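Local structure of quinonprotein alcohol dehydrogenase-like protein (Bacteroides thetaiotaomicron VPI-5482, 4R5O) at residues T191-Q196 / E255-K260; G347-Y352 / V371-P376. The protein is of unknown function but binds calcium and joins an immunoglobulin-like beta-sandwich to a seven-bladed beta-propeller. All coordinates share one frame; numbering follows the deposited sequence.

Contact 1. Residues T191-Q196 / E255-K260; sequences TILNEQ and ELIAAK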
ATOM      1  N   THR A 191       1.363  -7.552 -11.977  1.00 38.34           N
ATOM      2  CA  THR A 191       0.778  -6.816 -13.093  1.00 37.39           C
ATOM      3  C   THR A 191      -0.729  -6.930 -13.013  1.00 39.34           C
ATOM      4  O   THR A 191      -1.226  -8.018 -12.770  1.00 40.20           O
ATOM      5  CB  THR A 191       1.314  -7.348 -14.465  1.00 37.61           C
ATOM      6  OG1 THR A 191       2.732  -7.509 -14.455  1.00 30.01           O
ATOM      7  CG2 THR A 191       0.920  -6.464 -15.633  1.00 31.84           C
ATOM      8  N   ILE A 192      -1.456  -5.836 -13.180  1.00 35.71           N
ATOM      9  CA  ILE A 192      -2.912  -5.883 -13.239  1.00 36.84           C
ATOM     10  C   ILE A 192      -3.255  -5.595 -14.719  1.00 39.13           C
ATOM     11  O   ILE A 192      -2.918  -4.508 -15.232  1.00 34.97           O
ATOM     12  CB  ILE A 192      -3.639  -4.958 -12.198  1.00 41.26           C
ATOM     13  CG1 ILE A 192      -3.858  -5.700 -10.830  1.00 42.83           C
ATOM     14  CG2 ILE A 192      -5.054  -4.629 -12.707  1.00 42.46           C
ATOM     15  CD1 ILE A 192      -2.756  -6.306 -10.118  1.00 49.61           C
ATOM     16  N   LEU A 193      -3.829  -6.623 -15.411  1.00 36.14           N
ATOM     17  CA  LEU A 193      -4.144  -6.559 -16.840  1.00 35.52           C
ATOM     18  C   LEU A 193      -5.391  -5.737 -17.095  1.00 41.85           C
ATOM     19  O   LEU A 193      -5.416  -4.939 -18.045  1.00 41.23           O
ATOM     20  CB  LEU A 193      -4.332  -7.968 -17.450  1.00 34.24           C
ATOM     21  CG  LEU A 193      -3.197  -9.000 -17.270  1.00 35.57           C
ATOM     22  CD1 LEU A 193      -3.558 -10.333 -17.906  1.00 34.08           C
ATOM     23  CD2 LEU A 193      -1.931  -8.529 -17.856  1.00 33.19           C
ATOM     24  N   ASN A 194      -6.436  -5.956 -16.271  1.00 40.70           N
ATOM     25  CA  ASN A 194      -7.756  -5.328 -16.384  1.00 41.67           C
ATOM     26  C   ASN A 194      -8.537  -5.547 -15.092  1.00 48.26           C
ATOM     27  O   ASN A 194      -7.909  -5.772 -14.061  1.00 51.22           O
ATOM     28  CB  ASN A 194      -8.514  -5.885 -17.607  1.00 41.90           C
ATOM     29  CG  ASN A 194      -8.658  -7.389 -17.670  1.00 55.80           C
ATOM     30  OD1 ASN A 194      -8.884  -8.074 -16.664  1.00 54.86           O
ATOM     31  ND2 ASN A 194      -8.648  -7.912 -18.883  1.00 38.79           N
ATOM     32  N   GLU A 195      -9.878  -5.473 -15.121  1.00 44.38           N
ATOM     33  CA  GLU A 195     -10.701  -5.636 -13.917  1.00 44.06           C
ATOM     34  C   GLU A 195     -10.796  -7.075 -13.466  1.00 46.19           C
ATOM     35  O   GLU A 195     -11.042  -7.331 -12.275  1.00 45.07           O
ATOM     36  CB  GLU A 195     -12.142  -5.126 -14.131  1.00 46.47           C
ATOM     37  CG  GLU A 195     -12.320  -3.699 -14.622  1.00 63.16           C
ATOM     38  CD  GLU A 195     -13.734  -3.151 -14.494  1.00101.29           C
ATOM     39  OE1 GLU A 195     -14.613  -3.846 -13.932  1.00 91.85           O
ATOM     40  OE2 GLU A 195     -13.944  -1.985 -14.899  1.00112.42           O
ATOM     41  N   GLN A 196     -10.641  -8.015 -14.423  1.00 41.47           N
ATOM     42  CA  GLN A 196     -10.839  -9.429 -14.180  1.00 40.80           C
ATOM     43  C   GLN A 196      -9.512 -10.191 -13.910  1.00 42.23           C
ATOM     44  O   GLN A 196      -9.528 -11.137 -13.121  1.00 39.51           O
ATOM     45  CB  GLN A 196     -11.555 -10.023 -15.419  1.00 43.05           C
ATOM     46  CG  GLN A 196     -11.948 -11.523 -15.362  1.00 70.98           C
ATOM     47  CD  GLN A 196     -12.955 -11.983 -14.321  1.00 92.69           C
ATOM     48  OE1 GLN A 196     -13.572 -11.201 -13.580  1.00 89.47           O
ATOM     49  NE2 GLN A 196     -13.175 -13.291 -14.282  1.00 84.18           N
ATOM     50  N   GLU A 255      -3.448 -12.820 -25.395  1.00 46.76           N
ATOM     51  CA  GLU A 255      -2.787 -14.132 -25.393  1.00 45.95           C
ATOM     52  C   GLU A 255      -2.572 -14.621 -23.938  1.00 51.24           C
ATOM     53  O   GLU A 255      -2.809 -15.793 -23.643  1.00 53.48           O
ATOM     54  CB  GLU A 255      -1.473 -14.062 -26.151  1.00 46.93           C
ATOM     55  CG  GLU A 255      -0.756 -15.393 -26.234  1.00 55.63           C
ATOM     56  CD  GLU A 255       0.511 -15.422 -27.067  1.00 77.96           C
ATOM     57  OE1 GLU A 255       0.944 -14.359 -27.570  1.00 85.57           O
ATOM     58  OE2 GLU A 255       1.060 -16.534 -27.237  1.00 70.54           O
ATOM     59  N   LEU A 256      -2.183 -13.707 -23.037  1.00 45.96           N
ATOM     60  CA  LEU A 256      -1.981 -13.973 -21.604  1.00 44.59           C
ATOM     61  C   LEU A 256      -3.278 -14.351 -20.914  1.00 46.46           C
ATOM     62  O   LEU A 256      -3.254 -15.214 -20.044  1.00 46.87           O
ATOM     63  CB  LEU A 256      -1.371 -12.745 -20.892  1.00 44.00           C
ATOM     64  CG  LEU A 256       0.063 -12.405 -21.265  1.00 47.91           C
ATOM     65  CD1 LEU A 256       0.421 -11.047 -20.787  1.00 48.12           C
ATOM     66  CD2 LEU A 256       1.015 -13.412 -20.716  1.00 49.23           C
ATOM     67  N   ILE A 257      -4.404 -13.725 -21.302  1.00 41.87           N
ATOM     68  CA  ILE A 257      -5.729 -13.990 -20.719  1.00 40.19           C
ATOM     69  C   ILE A 257      -6.240 -15.385 -21.156  1.00 45.68           C
ATOM     70  O   ILE A 257      -6.807 -16.103 -20.320  1.00 45.82           O
ATOM     71  CB  ILE A 257      -6.723 -12.872 -21.108  1.00 41.25           C
ATOM     72  CG1 ILE A 257      -6.373 -11.567 -20.340  1.00 39.85           C
ATOM     73  CG2 ILE A 257      -8.177 -13.287 -20.835  1.00 40.75           C
ATOM     74  CD1 ILE A 257      -7.123 -10.325 -20.724  1.00 37.98           C
ATOM     75  N   ALA A 258      -6.005 -15.770 -22.426  1.00 41.88           N
ATOM     76  CA  ALA A 258      -6.493 -17.013 -23.046  1.00 41.97           C
ATOM     77  C   ALA A 258      -5.596 -18.244 -22.797  1.00 46.86           C
ATOM     78  O   ALA A 258      -6.072 -19.375 -22.923  1.00 45.54           O
ATOM     79  CB  ALA A 258      -6.593 -16.805 -24.547  1.00 43.17           C
ATOM     80  N   ALA A 259      -4.304 -18.032 -22.529  1.00 45.25           N
ATOM     81  CA  ALA A 259      -3.318 -19.092 -22.337  1.00 45.89           C
ATOM     82  C   ALA A 259      -3.730 -20.101 -21.240  1.00 53.23           C
ATOM     83  O   ALA A 259      -4.116 -19.711 -20.131  1.00 52.96           O
ATOM     84  CB  ALA A 259      -1.972 -18.482 -21.977  1.00 45.90           C
ATOM     85  N   LYS A 260      -3.643 -21.394 -21.574  1.00 51.60           N
ATOM     86  CA  LYS A 260      -3.920 -22.504 -20.654  1.00 51.73           C
ATOM     87  C   LYS A 260      -2.625 -22.865 -19.915  1.00 55.60           C
ATOM     88  O   LYS A 260      -1.556 -22.408 -20.324  1.00 55.02           O
ATOM     89  CB  LYS A 260      -4.501 -23.728 -21.415  1.00 54.48           C
ATOM     90  CG  LYS A 260      -5.860 -23.518 -22.091  1.00 52.45           C
ATOM     91  CD  LYS A 260      -6.156 -24.647 -23.067  1.00 70.05           C
ATOM     92  CE  LYS A 260      -7.386 -24.416 -23.920  1.00 97.20           C
ATOM     93  NZ  LYS A 260      -7.544 -25.434 -25.010  1.00104.67           N
TER
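Two successive blades of the beta-propeller meet where L193 and N194, in the turn after strand 189-192, face L256 and I257 on the short helix 253-258, which follows strand 246-252 of the next blade. L193 and I257 run alongside each other, pointing opposite ways, CD1 of L193 lying 3.9 Å from CG1 of I257. The same methyl looks onto the helix at CB of L256, 4.4 Å away. Branched aliphatic chains suit this seam, since they can fill it without a polar partner; L199 and V236 enclose L193 and L256 further.

N194 plays two parts. With CG on the side of both backbone N and C, chi1 54° and chi2 39° together bring OD1 back toward the following backbone N-H groups. There OD1 accepts from the backbone N of Q196 at 2.8 Å, closing an Asx turn; the bond is bent, with the donor tilted 29° from the carbonyl plane. Y197 N gives OD1 a second bond. With the amide held this way, ND2 points across the contact to CD1 of I257, 3.4 Å off, a van der Waals touch. With an alanine in place of N194, the N-H groups of Q196 and Y197 would probably lose their shared acceptor and I257 its neighbour at CD1.

On the helix side, R207 of the first blade donates through NH1 to the carbonyl oxygens of L256 and A259, and its charge probably suits the helix C-terminus. No hydrogen bond joins the two segments themselves, so dispersion and fit hold them, while R207 beside them supplies a polar tie between the blades.

Contact 2. Residues G347-Y352 / V371-P376; sequences GAIYKY and VSITAP
In both I349 and I373, CG1 lies beside the backbone N and opposite the carbonyl carbon (chi1 -68° and -62°), and each chain then runs out nearly extended to CD1, carrying the methyls into the seam between two propeller blades. The two side chains cross at about a right angle: CD1 of I373 lies 3.6 Å from CD1 of I349 and 3.7 Å from its CG1. CD1 of I373 also reaches the carbonyl O of G347, in the turn leading into strand 349-353.

The backbones come closest at G347 and S372, whose CA atoms are 4.8 Å apart. G347 has a positive phi (97°), a conformation that favours glycine, and a CB on it would point at strand 371-379, close to the carbonyl O of V371. Having no side chain, it lets the neighbouring blade approach.

V388 touches both isoleucines, and V343 and Y390 also press on I373, so the beta-branched chains, already suited to strands, are packed among other bulky groups. Strand 371-379 hydrogen-bonds to 386-392 inside its own blade, whereas no hydrogen bond joins the two segments, whose contact rests on buried methyl packing and on the close approach at G347.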
ATOM      1  N   GLY A 347      21.447  10.405  -5.491  1.00 63.01           N
ATOM      2  CA  GLY A 347      20.296  10.774  -4.674  1.00 61.27           C
ATOM      3  C   GLY A 347      19.700  12.117  -5.039  1.00 62.64           C
ATOM      4  O   GLY A 347      18.997  12.721  -4.230  1.00 62.01           O
ATOM      5  N   ALA A 348      19.999  12.601  -6.259  1.00 58.43           N
ATOM      6  CA  ALA A 348      19.461  13.843  -6.826  1.00 56.73           C
ATOM      7  C   ALA A 348      18.215  13.522  -7.655  1.00 57.57           C
ATOM      8  O   ALA A 348      18.075  12.404  -8.155  1.00 55.55           O
ATOM      9  CB  ALA A 348      20.511  14.566  -7.673  1.00 57.27           C
ATOM     10  N   ILE A 349      17.304  14.484  -7.775  1.00 51.87           N
ATOM     11  CA  ILE A 349      16.087  14.311  -8.543  1.00 49.59           C
ATOM     12  C   ILE A 349      16.183  15.261  -9.692  1.00 53.42           C
ATOM     13  O   ILE A 349      16.574  16.417  -9.527  1.00 55.29           O
ATOM     14  CB  ILE A 349      14.816  14.505  -7.658  1.00 51.85           C
ATOM     15  CG1 ILE A 349      14.723  13.336  -6.644  1.00 51.49           C
ATOM     16  CG2 ILE A 349      13.510  14.589  -8.484  1.00 50.27           C
ATOM     17  CD1 ILE A 349      14.018  13.645  -5.448  1.00 55.50           C
ATOM     18  N   TYR A 350      15.904  14.727 -10.872  1.00 47.71           N
ATOM     19  CA  TYR A 350      15.838  15.442 -12.123  1.00 46.53           C
ATOM     20  C   TYR A 350      14.391  15.544 -12.555  1.00 49.13           C
ATOM     21  O   TYR A 350      13.635  14.586 -12.399  1.00 48.41           O
ATOM     22  CB  TYR A 350      16.698  14.745 -13.177  1.00 46.80           C
ATOM     23  CG  TYR A 350      18.184  14.908 -12.949  1.00 48.68           C
ATOM     24  CD1 TYR A 350      18.870  14.076 -12.066  1.00 50.46           C
ATOM     25  CD2 TYR A 350      18.909  15.883 -13.624  1.00 50.03           C
ATOM     26  CE1 TYR A 350      20.234  14.235 -11.837  1.00 51.28           C
ATOM     27  CE2 TYR A 350      20.280  16.041 -13.413  1.00 51.63           C
ATOM     28  CZ  TYR A 350      20.939  15.211 -12.519  1.00 57.45           C
ATOM     29  OH  TYR A 350      22.296  15.334 -12.309  1.00 58.75           O
ATOM     30  N   LYS A 351      13.992  16.729 -13.021  1.00 46.51           N
ATOM     31  CA  LYS A 351      12.655  16.993 -13.564  1.00 45.99           C
ATOM     32  C   LYS A 351      12.791  17.068 -15.069  1.00 52.45           C
ATOM     33  O   LYS A 351      13.235  18.095 -15.591  1.00 53.10           O
ATOM     34  CB  LYS A 351      12.024  18.264 -12.965  1.00 47.18           C
ATOM     35  CG  LYS A 351      10.655  18.572 -13.539  1.00 51.02           C
ATOM     36  CD  LYS A 351       9.920  19.727 -12.862  1.00 56.86           C
ATOM     37  CE  LYS A 351      10.388  21.108 -13.211  1.00 64.54           C
ATOM     38  NZ  LYS A 351       9.564  22.124 -12.509  1.00 76.26           N
ATOM     39  N   TYR A 352      12.515  15.940 -15.759  1.00 48.93           N
ATOM     40  CA  TYR A 352      12.606  15.870 -17.208  1.00 47.82           C
ATOM     41  C   TYR A 352      11.341  16.401 -17.824  1.00 53.98           C
ATOM     42  O   TYR A 352      10.248  15.934 -17.533  1.00 52.97           O
ATOM     43  CB  TYR A 352      12.894  14.443 -17.709  1.00 46.99           C
ATOM     44  CG  TYR A 352      12.885  14.300 -19.221  1.00 47.72           C
ATOM     45  CD1 TYR A 352      13.802  14.991 -20.018  1.00 49.84           C
ATOM     46  CD2 TYR A 352      12.006  13.425 -19.854  1.00 47.81           C
ATOM     47  CE1 TYR A 352      13.806  14.859 -21.409  1.00 47.96           C
ATOM     48  CE2 TYR A 352      12.010  13.275 -21.244  1.00 48.90           C
ATOM     49  CZ  TYR A 352      12.915  13.993 -22.016  1.00 54.54           C
ATOM     50  OH  TYR A 352      12.948  13.852 -23.381  1.00 55.47           O
ATOM     51  N   VAL A 371      23.088  10.541   2.177  1.00 63.36           N
ATOM     52  CA  VAL A 371      21.634  10.390   2.099  1.00 61.45           C
ATOM     53  C   VAL A 371      21.302   9.868   0.703  1.00 65.27           C
ATOM     54  O   VAL A 371      21.743  10.447  -0.311  1.00 66.57           O
ATOM     55  CB  VAL A 371      20.877  11.706   2.427  1.00 64.92           C
ATOM     56  CG1 VAL A 371      19.388  11.455   2.536  1.00 63.84           C
ATOM     57  CG2 VAL A 371      21.380  12.339   3.718  1.00 65.54           C
ATOM     58  N   SER A 372      20.555   8.759   0.646  1.00 59.35           N
ATOM     59  CA  SER A 372      20.176   8.182  -0.634  1.00 57.74           C
ATOM     60  C   SER A 372      18.660   7.982  -0.686  1.00 57.99           C
ATOM     61  O   SER A 372      18.016   7.907   0.363  1.00 58.31           O
ATOM     62  CB  SER A 372      20.917   6.866  -0.876  1.00 61.89           C
ATOM     63  OG  SER A 372      20.677   5.931   0.161  1.00 73.52           O
ATOM     64  N   ILE A 373      18.098   7.951  -1.920  1.00 50.27           N
ATOM     65  CA  ILE A 373      16.673   7.745  -2.190  1.00 47.27           C
ATOM     66  C   ILE A 373      16.509   6.242  -2.339  1.00 46.18           C
ATOM     67  O   ILE A 373      17.153   5.632  -3.191  1.00 46.32           O
ATOM     68  CB  ILE A 373      16.206   8.593  -3.404  1.00 49.74           C
ATOM     69  CG1 ILE A 373      16.394  10.102  -3.051  1.00 49.51           C
ATOM     70  CG2 ILE A 373      14.736   8.266  -3.783  1.00 50.44           C
ATOM     71  CD1 ILE A 373      16.212  11.055  -4.120  1.00 48.94           C
ATOM     72  N   THR A 374      15.721   5.641  -1.444  1.00 40.19           N
ATOM     73  CA  THR A 374      15.626   4.188  -1.292  1.00 39.52           C
ATOM     74  C   THR A 374      14.234   3.593  -1.602  1.00 42.86           C
ATOM     75  O   THR A 374      13.963   2.452  -1.225  1.00 43.66           O
ATOM     76  CB  THR A 374      15.984   3.840   0.158  1.00 49.90           C
ATOM     77  OG1 THR A 374      15.136   4.592   1.043  1.00 49.14           O
ATOM     78  CG2 THR A 374      17.471   4.125   0.477  1.00 44.79           C
ATOM     79  N   ALA A 375      13.388   4.319  -2.335  1.00 37.89           N
ATOM     80  CA  ALA A 375      12.068   3.840  -2.733  1.00 36.48           C
ATOM     81  C   ALA A 375      11.631   4.541  -3.984  1.00 43.07           C
ATOM     82  O   ALA A 375      12.200   5.600  -4.276  1.00 43.79           O
ATOM     83  CB  ALA A 375      11.059   4.056  -1.626  1.00 37.26           C
ATOM     84  N   PRO A 376      10.645   4.007  -4.767  1.00 39.30           N
ATOM     85  CA  PRO A 376      10.203   4.738  -5.967  1.00 38.26           C
ATOM     86  C   PRO A 376       9.593   6.096  -5.631  1.00 43.08           C
ATOM     87  O   PRO A 376       9.013   6.260  -4.557  1.00 44.53           O
ATOM     88  CB  PRO A 376       9.150   3.815  -6.576  1.00 38.21           C
ATOM     89  CG  PRO A 376       8.709   2.972  -5.508  1.00 41.52           C
ATOM     90  CD  PRO A 376       9.873   2.760  -4.605  1.00 38.50           C
TER

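In the fold
Contacts 1 and 2 lie in different parts of the propeller, their centres 33 Å apart and their nearest atoms about 14 Å apart, and they share no strand or helix. Each nevertheless joins one blade to the next along the chain without a hydrogen bond between its segments. The touching residues of 347-352 / 371-376 are all buried, and two strands and the loop before one of them meet through isoleucines and a glycine. In 191-196 / 255-260 the burial is partial: a turn meets a short helix, and an asparagine joins the apolar chains. That helix follows D252, a calcium ligand in crystals of this protein, whereas contact 2 is remote from the annotated calcium sites.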